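Local coordinates for putative laminarinase (Phanerochaete chrysosporium, PDB 2W39), which probably hydrolyses beta-1,3-linked and mixed-linkage beta-glucans such as laminarin and lichenin, as a secreted enzyme of glycoside hydrolase family 16, at residues Thr38-Lys42 with Asn43-Ala47; Met189-Asn193 with Ser194-Val198; Ala217-Thr221 with Asp222-Thr226. One frame throughout, in Å; residues are numbered along the deposited sequence.

Contact 1 (Thr38-Lys42 with Asn43-Ala47). With NAG (2-acetamido-2-deoxy-beta-D-glucopyranose), chain C.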
loop_
_atom_site.group_PDB
_atom_site.type_symbol
_atom_site.label_atom_id
_atom_site.label_comp_id
_atom_site.label_asym_id
_atom_site.label_seq_id
_atom_site.Cartn_x
_atom_site.Cartn_y
_atom_site.Cartn_z
ATOM N N THR A 38 -0.260 -19.152 11.498
ATOM C CA THR A 38 0.453 -18.507 12.595
ATOM C C THR A 38 -0.152 -17.140 12.902
ATOM O O THR A 38 -0.363 -16.796 14.070
ATOM C CB THR A 38 1.939 -18.399 12.269
ATOM O OG1 THR A 38 2.459 -19.711 12.013
ATOM C CG2 THR A 38 2.719 -17.787 13.419
ATOM N N ALA A 39 -0.462 -16.383 11.853
ATOM C CA ALA A 39 -1.091 -15.067 12.039
ATOM C C ALA A 39 -2.411 -15.165 12.787
ATOM O O ALA A 39 -2.688 -14.367 13.684
ATOM C CB ALA A 39 -1.307 -14.388 10.701
ATOM N N LEU A 40 -3.233 -16.143 12.406
ATOM C CA LEU A 40 -4.516 -16.316 13.069
ATOM C C LEU A 40 -4.346 -16.730 14.529
ATOM O O LEU A 40 -5.006 -16.185 15.413
ATOM C CB LEU A 40 -5.387 -17.304 12.299
ATOM C CG LEU A 40 -5.901 -16.785 10.951
ATOM C CD1 LEU A 40 -6.497 -17.925 10.139
ATOM C CD2 LEU A 40 -6.931 -15.662 11.123
ATOM N N ALA A 41 -3.429 -17.663 14.775
ATOM C CA ALA A 41 -3.208 -18.169 16.136
ATOM C C ALA A 41 -2.693 -17.060 17.049
ATOM O O ALA A 41 -2.977 -17.057 18.254
ATOM C CB ALA A 41 -2.226 -19.317 16.115
ATOM N N LYS A 42 -1.906 -16.143 16.490
ATOM C CA LYS A 42 -1.291 -15.072 17.263
ATOM C C LYS A 42 -2.116 -13.779 17.225
ATOM O O LYS A 42 -1.705 -12.751 17.772
ATOM C CB LYS A 42 0.146 -14.848 16.805
ATOM C CG LYS A 42 1.023 -16.060 17.116
ATOM C CD LYS A 42 2.506 -15.794 16.955
ATOM C CE LYS A 42 3.338 -16.996 17.437
ATOM N NZ LYS A 42 3.248 -17.217 18.919
ATOM N N ASN A 43 -3.280 -13.840 16.575
ATOM C CA ASN A 43 -4.187 -12.692 16.413
ATOM C C ASN A 43 -3.522 -11.501 15.735
ATOM O O ASN A 43 -3.842 -10.334 16.021
ATOM C CB ASN A 43 -4.869 -12.304 17.730
ATOM C CG ASN A 43 -6.212 -11.597 17.516
ATOM O OD1 ASN A 43 -6.878 -11.768 16.485
ATOM N ND2 ASN A 43 -6.612 -10.801 18.515
ATOM N N LEU A 44 -2.608 -11.803 14.818
ATOM C CA LEU A 44 -2.024 -10.768 13.973
ATOM C C LEU A 44 -2.887 -10.493 12.751
ATOM O O LEU A 44 -2.808 -9.423 12.141
ATOM C CB LEU A 44 -0.615 -11.157 13.554
ATOM C CG LEU A 44 0.319 -11.407 14.742
ATOM C CD1 LEU A 44 1.669 -11.824 14.248
ATOM C CD2 LEU A 44 0.426 -10.183 15.661
ATOM N N THR A 45 -3.696 -11.479 12.380
ATOM C CA THR A 45 -4.744 -11.293 11.385
ATOM C C THR A 45 -6.044 -11.650 12.068
ATOM O O THR A 45 -6.138 -12.702 12.727
ATOM C CB THR A 45 -4.516 -12.196 10.176
ATOM O OG1 THR A 45 -3.322 -11.748 9.533
ATOM C CG2 THR A 45 -5.683 -12.157 9.170
ATOM N N TYR A 46 -7.043 -10.789 11.908
ATOM C CA TYR A 46 -8.360 -10.981 12.489
ATOM C C TYR A 46 -9.323 -10.626 11.371
ATOM O O TYR A 46 -9.267 -9.523 10.845
ATOM C CB TYR A 46 -8.514 -10.050 13.696
ATOM C CG TYR A 46 -9.875 -10.063 14.335
ATOM C CD1 TYR A 46 -10.224 -11.066 15.233
ATOM C CD2 TYR A 46 -10.806 -9.065 14.064
ATOM C CE1 TYR A 46 -11.472 -11.090 15.836
ATOM C CE2 TYR A 46 -12.063 -9.077 14.667
ATOM C CZ TYR A 46 -12.380 -10.096 15.550
ATOM O OH TYR A 46 -13.615 -10.140 16.163
ATOM N N ALA A 47 -10.196 -11.561 10.977
ATOM C CA ALA A 47 -10.992 -11.394 9.736
ATOM C C ALA A 47 -12.390 -11.927 9.957
ATOM O O ALA A 47 -12.645 -13.136 9.769
ATOM C CB ALA A 47 -10.321 -12.090 8.542
HETATM C C1 NAG C . -7.942 -10.244 18.385
HETATM C C2 NAG C . -8.560 -10.178 19.796
HETATM C C3 NAG C . -9.827 -9.316 19.828
HETATM C C4 NAG C . -9.665 -8.009 19.064
HETATM C C5 NAG C . -9.126 -8.303 17.663
HETATM C C6 NAG C . -8.997 -7.030 16.823
HETATM C C7 NAG C . -8.573 -12.090 21.387
HETATM C C8 NAG C . -9.151 -13.456 21.619
HETATM N N2 NAG C . -8.909 -11.522 20.229
HETATM O O3 NAG C . -10.209 -9.030 21.160
HETATM O O4 NAG C . -10.912 -7.356 18.977
HETATM O O5 NAG C . -7.867 -8.944 17.809
HETATM O O6 NAG C . -8.057 -6.138 17.385
HETATM O O7 NAG C . -7.849 -11.572 22.239
#

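Contact 2 (Met189-Asn193 with Ser194-Val198)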
loop_
_atom_site.group_PDB
_atom_site.type_symbol
_atom_site.label_atom_id
_atom_site.label_comp_id
_atom_site.label_asym_id
_atom_site.label_seq_id
_atom_site.Cartn_x
_atom_site.Cartn_y
_atom_site.Cartn_z
ATOM N N MET A 189 -7.663 2.649 -7.444
ATOM C CA MET A 189 -6.642 2.637 -8.490
ATOM C C MET A 189 -7.269 2.042 -9.733
ATOM O O MET A 189 -7.818 0.936 -9.668
ATOM C CB MET A 189 -5.423 1.833 -8.015
ATOM C CG MET A 189 -4.193 1.854 -8.923
ATOM S SD MET A 189 -4.363 0.894 -10.452
ATOM C CE MET A 189 -4.528 -0.763 -9.805
ATOM N N GLU A 190 -7.223 2.788 -10.840
ATOM C CA GLU A 190 -7.630 2.301 -12.150
ATOM C C GLU A 190 -6.397 2.094 -13.010
ATOM O O GLU A 190 -5.589 3.009 -13.185
ATOM C CB GLU A 190 -8.588 3.291 -12.830
ATOM C CG GLU A 190 -8.983 2.849 -14.246
ATOM C CD GLU A 190 -9.879 3.820 -14.979
ATOM O OE1 GLU A 190 -10.003 4.974 -14.533
ATOM O OE2 GLU A 190 -10.436 3.418 -16.033
ATOM N N ARG A 191 -6.271 0.886 -13.558
ATOM C CA ARG A 191 -5.190 0.563 -14.482
ATOM C C ARG A 191 -5.807 0.132 -15.808
ATOM O O ARG A 191 -6.634 -0.777 -15.871
ATOM C CB ARG A 191 -4.337 -0.582 -13.935
ATOM C CG ARG A 191 -3.372 -1.130 -14.972
ATOM C CD ARG A 191 -2.419 -2.172 -14.414
ATOM N NE ARG A 191 -1.947 -3.016 -15.506
ATOM C CZ ARG A 191 -1.482 -4.249 -15.339
ATOM N NH1 ARG A 191 -1.289 -4.730 -14.118
ATOM N NH2 ARG A 191 -1.190 -4.983 -16.402
ATOM N N THR A 192 -5.372 0.792 -16.873
ATOM C CA THR A 192 -5.706 0.415 -18.234
ATOM C C THR A 192 -4.414 0.302 -19.036
ATOM O O THR A 192 -3.322 0.499 -18.503
ATOM C CB THR A 192 -6.634 1.439 -18.912
ATOM O OG1 THR A 192 -5.887 2.615 -19.241
ATOM C CG2 THR A 192 -7.837 1.784 -18.032
ATOM N N ASN A 193 -4.533 -0.010 -20.327
ATOM C CA ASN A 193 -3.353 -0.018 -21.188
ATOM C C ASN A 193 -2.731 1.354 -21.299
ATOM O O ASN A 193 -1.534 1.467 -21.607
ATOM C CB ASN A 193 -3.698 -0.459 -22.606
ATOM C CG ASN A 193 -2.457 -0.634 -23.480
ATOM O OD1 ASN A 193 -2.201 0.127 -24.460
ATOM N ND2 ASN A 193 -1.666 -1.632 -23.131
ATOM N N SER A 194 -3.556 2.384 -21.122
ATOM C CA SER A 194 -3.177 3.757 -21.390
ATOM C C SER A 194 -2.707 4.569 -20.197
ATOM O O SER A 194 -2.092 5.603 -20.383
ATOM C CB SER A 194 -4.356 4.502 -22.023
ATOM O OG SER A 194 -4.689 4.016 -23.316
ATOM N N PHE A 195 -3.014 4.138 -18.979
ATOM C CA PHE A 195 -2.661 4.910 -17.795
ATOM C C PHE A 195 -2.865 4.091 -16.542
ATOM O O PHE A 195 -3.553 3.060 -16.540
ATOM C CB PHE A 195 -3.492 6.211 -17.687
ATOM C CG PHE A 195 -4.984 6.006 -17.580
ATOM C CD1 PHE A 195 -5.570 5.516 -16.407
ATOM C CD2 PHE A 195 -5.815 6.341 -18.649
ATOM C CE1 PHE A 195 -6.961 5.334 -16.313
ATOM C CE2 PHE A 195 -7.201 6.166 -18.554
ATOM C CZ PHE A 195 -7.755 5.663 -17.389
ATOM N N ILE A 196 -2.263 4.595 -15.469
ATOM C CA ILE A 196 -2.649 4.231 -14.104
ATOM C C ILE A 196 -3.050 5.514 -13.387
ATOM O O ILE A 196 -2.377 6.535 -13.519
ATOM C CB ILE A 196 -1.495 3.484 -13.392
ATOM C CG1 ILE A 196 -1.329 2.089 -14.009
ATOM C CG2 ILE A 196 -1.758 3.383 -11.877
ATOM C CD1 ILE A 196 -0.066 1.353 -13.618
ATOM N N LYS A 197 -4.163 5.437 -12.655
ATOM C CA LYS A 197 -4.652 6.549 -11.833
ATOM C C LYS A 197 -4.885 6.059 -10.417
ATOM O O LYS A 197 -5.355 4.932 -10.213
ATOM C CB LYS A 197 -5.976 7.102 -12.369
ATOM C CG LYS A 197 -5.833 7.885 -13.670
ATOM C CD LYS A 197 -7.174 8.282 -14.257
ATOM C CE LYS A 197 -6.979 8.937 -15.624
ATOM N NZ LYS A 197 -8.279 9.306 -16.252
ATOM N N VAL A 198 -4.589 6.911 -9.439
ATOM C CA VAL A 198 -4.970 6.658 -8.055
ATOM C C VAL A 198 -5.768 7.861 -7.563
ATOM O O VAL A 198 -5.363 9.011 -7.789
ATOM C CB VAL A 198 -3.741 6.442 -7.131
ATOM C CG1 VAL A 198 -4.159 6.216 -5.690
ATOM C CG2 VAL A 198 -2.877 5.278 -7.603
HETATM O O HOH W 1 -10.349 7.417 -15.775
HETATM O O HOH W 2 -3.010 3.123 -25.210
#

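Contact 3 (Ala217-Thr221 with Asp222-Thr226)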
loop_
_atom_site.group_PDB
_atom_site.type_symbol
_atom_site.label_atom_id
_atom_site.label_comp_id
_atom_site.label_asym_id
_atom_site.label_seq_id
_atom_site.Cartn_x
_atom_site.Cartn_y
_atom_site.Cartn_z
ATOM N N ALA A 217 -22.032 -2.821 -7.636
ATOM C CA ALA A 217 -21.394 -3.772 -8.529
ATOM C C ALA A 217 -21.020 -3.180 -9.893
ATOM O O ALA A 217 -20.216 -3.771 -10.596
ATOM C CB ALA A 217 -22.237 -5.028 -8.684
ATOM N N THR A 218 -21.609 -2.040 -10.269
ATOM C CA THR A 218 -21.260 -1.336 -11.510
ATOM C C THR A 218 -20.679 0.032 -11.161
ATOM O O THR A 218 -21.259 0.753 -10.335
ATOM C CB THR A 218 -22.493 -1.153 -12.415
ATOM O OG1 THR A 218 -23.009 -2.437 -12.776
ATOM C CG2 THR A 218 -22.133 -0.394 -13.660
ATOM N N ILE A 219 -19.554 0.387 -11.785
ATOM C CA ILE A 219 -18.918 1.678 -11.553
ATOM C C ILE A 219 -18.553 2.312 -12.875
ATOM O O ILE A 219 -18.456 1.624 -13.896
ATOM C CB ILE A 219 -17.648 1.577 -10.664
ATOM C CG1 ILE A 219 -16.563 0.724 -11.350
ATOM C CG2 ILE A 219 -18.006 1.078 -9.266
ATOM C CD1 ILE A 219 -15.207 0.759 -10.652
ATOM N N ASN A 220 -18.368 3.631 -12.856
ATOM C CA ASN A 220 -17.920 4.348 -14.037
ATOM C C ASN A 220 -16.930 5.427 -13.605
ATOM O O ASN A 220 -17.310 6.426 -12.985
ATOM C CB ASN A 220 -19.126 4.970 -14.752
ATOM C CG ASN A 220 -18.744 5.726 -16.012
ATOM O OD1 ASN A 220 -17.572 5.919 -16.321
ATOM N ND2 ASN A 220 -19.757 6.150 -16.760
ATOM N N THR A 221 -15.653 5.219 -13.923
ATOM C CA THR A 221 -14.606 6.101 -13.424
ATOM C C THR A 221 -14.621 7.472 -14.094
ATOM O O THR A 221 -13.957 8.382 -13.607
ATOM C CB THR A 221 -13.206 5.461 -13.561
ATOM O OG1 THR A 221 -12.949 5.225 -14.951
ATOM C CG2 THR A 221 -13.134 4.156 -12.803
ATOM N N ASP A 222 -15.360 7.608 -15.199
ATOM C CA ASP A 222 -15.557 8.909 -15.865
ATOM C C ASP A 222 -16.118 9.945 -14.907
ATOM O O ASP A 222 -15.970 11.153 -15.139
ATOM C CB ASP A 222 -16.561 8.797 -17.037
ATOM C CG ASP A 222 -16.017 8.028 -18.229
ATOM O OD1 ASP A 222 -16.781 7.854 -19.211
ATOM O OD2 ASP A 222 -14.840 7.610 -18.212
ATOM N N ASN A 223 -16.788 9.460 -13.864
ATOM C CA ASN A 223 -17.515 10.274 -12.909
ATOM C C ASN A 223 -16.747 10.607 -11.637
ATOM O O ASN A 223 -17.307 11.192 -10.711
ATOM C CB ASN A 223 -18.836 9.575 -12.552
ATOM C CG ASN A 223 -19.770 9.456 -13.747
ATOM O OD1 ASN A 223 -19.771 10.312 -14.638
ATOM N ND2 ASN A 223 -20.565 8.394 -13.775
ATOM N N TRP A 224 -15.461 10.259 -11.597
ATOM C CA TRP A 224 -14.716 10.299 -10.345
ATOM C C TRP A 224 -13.891 11.558 -10.110
ATOM O O TRP A 224 -13.248 11.696 -9.068
ATOM C CB TRP A 224 -13.816 9.068 -10.288
ATOM C CG TRP A 224 -14.576 7.786 -10.068
ATOM C CD1 TRP A 224 -15.931 7.574 -10.174
ATOM C CD2 TRP A 224 -14.003 6.531 -9.729
ATOM N NE1 TRP A 224 -16.225 6.263 -9.889
ATOM C CE2 TRP A 224 -15.057 5.595 -9.623
ATOM C CE3 TRP A 224 -12.689 6.095 -9.511
ATOM C CZ2 TRP A 224 -14.841 4.251 -9.261
ATOM C CZ3 TRP A 224 -12.472 4.768 -9.173
ATOM C CH2 TRP A 224 -13.540 3.858 -9.041
ATOM N N GLY A 225 -13.915 12.483 -11.058
ATOM C CA GLY A 225 -13.097 13.687 -10.947
ATOM C C GLY A 225 -11.619 13.409 -11.200
ATOM O O GLY A 225 -11.200 12.304 -11.550
ATOM N N THR A 226 -10.813 14.433 -10.992
ATOM C CA THR A 226 -9.393 14.361 -11.260
ATOM C C THR A 226 -8.693 13.425 -10.274
ATOM O O THR A 226 -8.925 13.508 -9.069
ATOM C CB THR A 226 -8.826 15.775 -11.193
ATOM O OG1 THR A 226 -9.419 16.513 -12.258
ATOM C CG2 THR A 226 -7.321 15.794 -11.318
HETATM O O HOH W 3 -19.388 8.345 -18.985
HETATM O O HOH W 4 -22.289 7.269 -15.667
HETATM O O HOH W 5 -12.119 10.677 -13.690
HETATM O O HOH W 6 -12.686 7.239 -16.764
#

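Contact 1 (Thr38-Lys42 with Asn43-Ala47)
The carbonyl of Ala39 holds the chain as it leaves helix 36-41: Leu44 N donates to Ala39 O at 2.8 Å, and Thr45 N adds a weak bond to the same oxygen at 3.3 Å. One residue earlier, Asn43 N bonds to Leu40 O at 3.1 Å. The bonds of Leu44 and Asn43, with the positive phi of Asn43 (57°), make a Schellman motif, the classic way of ending a helix and turning the chain, here into strand 45-48. The pivotal Asn43 also carries the N-linked sugar, its ND2 joined covalently to NAG C1 at 1.4 Å. With CG anti to the backbone N (chi1 -154°), the amide leads away from the helix and puts the sugar above Tyr46, whose ring it meets face-on, NAG C5 lying over the ring centre and 3.8 Å from Tyr46 CG. An alanine at Tyr46 would remove this platform and is likely to leave the sugar freer to turn about its asparagine link. Arg55 grips both the Asn43 carbonyl and the sugar, fastening the turn to the next strand. Beneath the motif, Ala39 CB packs 3.5 Å from Thr45 OG1, a hydroxyl whose hydrogen-bond partner is His20. Farther out, Leu40 reaches over with its CD2 branch, 3.5 Å from Thr45 O, and Lys42 CB lies 4.0 Å from Leu44 CG.

Contact 2 (Met189-Asn193 with Ser194-Val198)
Phe195 lays its ring against Thr192 and turns an edge to Glu190. Thr192 OG1 stands over the centre of one face, while Lys197 CE covers the opposite face, leaving the ring sandwiched. The position of Phe195 CG between its own N and carbonyl carbon (chi1 61°) folds the ring back over the turn. Glu190 CD lies in the ring plane, with OE1 3.5 Å from Phe195 CE1 and the carboxylate turned 89° against the ring. That same oxygen accepts from a water that in turn accepts from Lys197 NZ, so the opposite charges, 5.0 Å apart between Glu190 OE1 and Lys197 NZ, meet through solvent; Glu190 OE2 is hydrogen-bonded to the Tyr3 hydroxyl. All this decorates the tip of a beta hairpin, strands 185-191 and 195-202, in the antiparallel sheet of the family's beta sandwich. Glu190 and Lys197 form a hydrogen-bonded pair, and Thr192 N closes the ladder on Phe195 O at 2.9 Å. Round the bend, Ser194 N donates to Thr192 OG1 at 3.0 Å, an ST turn, and Ser194 OG shares a water with Asn193 OD1. On the other face, Met189 SD touches Ile196 CG2 at 3.9 Å, beneath Val116 and Ile118 of the facing sheet.

Contact 3 (Ala217-Thr221 with Asp222-Thr226)
Thr221 sets its methyl over the six-membered ring of Trp224's indole, a CH-pi contact formed where the chain makes a 3-10 turn after edge strand 218-220 of the antiparallel sheet. Thr221 CG2 stands 3.6 Å from the centroid of the six-membered ring of Trp224 and only 6° off its normal. The hydroxyl occupies the position between the threonine's own N and carbonyl carbon (chi1 62°), which leaves CG2 to meet the ring and sends OG1 to the chain's first residue, Ala1, whose N it hydrogen-bonds. Ile219 approaches the same ring differently, crossing it at a slant with CD1 3.8 Å from Trp224 CZ2. The indole is further fixed by Asp211, which takes the hydrogen bond of NE1, and by an edge-to-face stack with Trp199. Two successive backbone bonds wind the turn, Asn223 N to Asn220 O at 3.2 Å and Trp224 N to Thr221 O at 3.1 Å.

Polar side chains gather at the start of the turn. Asn220 OD1 receives Asp222 N at 3.0 Å, an Asx turn in which the donor sits above the amide's carbonyl plane instead of on a lone pair. The amide of Asn220 is turned 58° against the carboxylate of Asp222 and lies obliquely to the amide of Asn223, and water fills in where these groups do not bond directly. One water joins Asn220 ND2 to Asp222 OD1, and a second accepts from both Asn220 ND2 and Asn223 ND2. Asp222 OD2 also hydrogen-bonds to Ala1 N, so the turn clasps the amino terminus. On the far side of the turn a further water donates to Thr221 O and, at 2.8 Å, to Gly225 O.

How the contacts relate
Read from the N terminus, the three contacts are closed in series: none nests within or crosses another, and each is a tight local reversal or turn. Contact 1 delivers a helix into a strand, contact 2 closes the 185-191/195-202 hairpin, and contact 3 carries strand 218-220 into the loop before strand 229-232. All three reach the same antiparallel sheet. Contact 1 stands apart, its centre about 33 Å from that of contact 2 and on the opposite side of the chain's centre. Contacts 2 and 3 are neighbours, with centres about 13 Å apart, and they touch: Glu190 OE1 and Thr221 OG1, 3.0 Å apart, probably share a hydrogen bond that ties hairpin to turn.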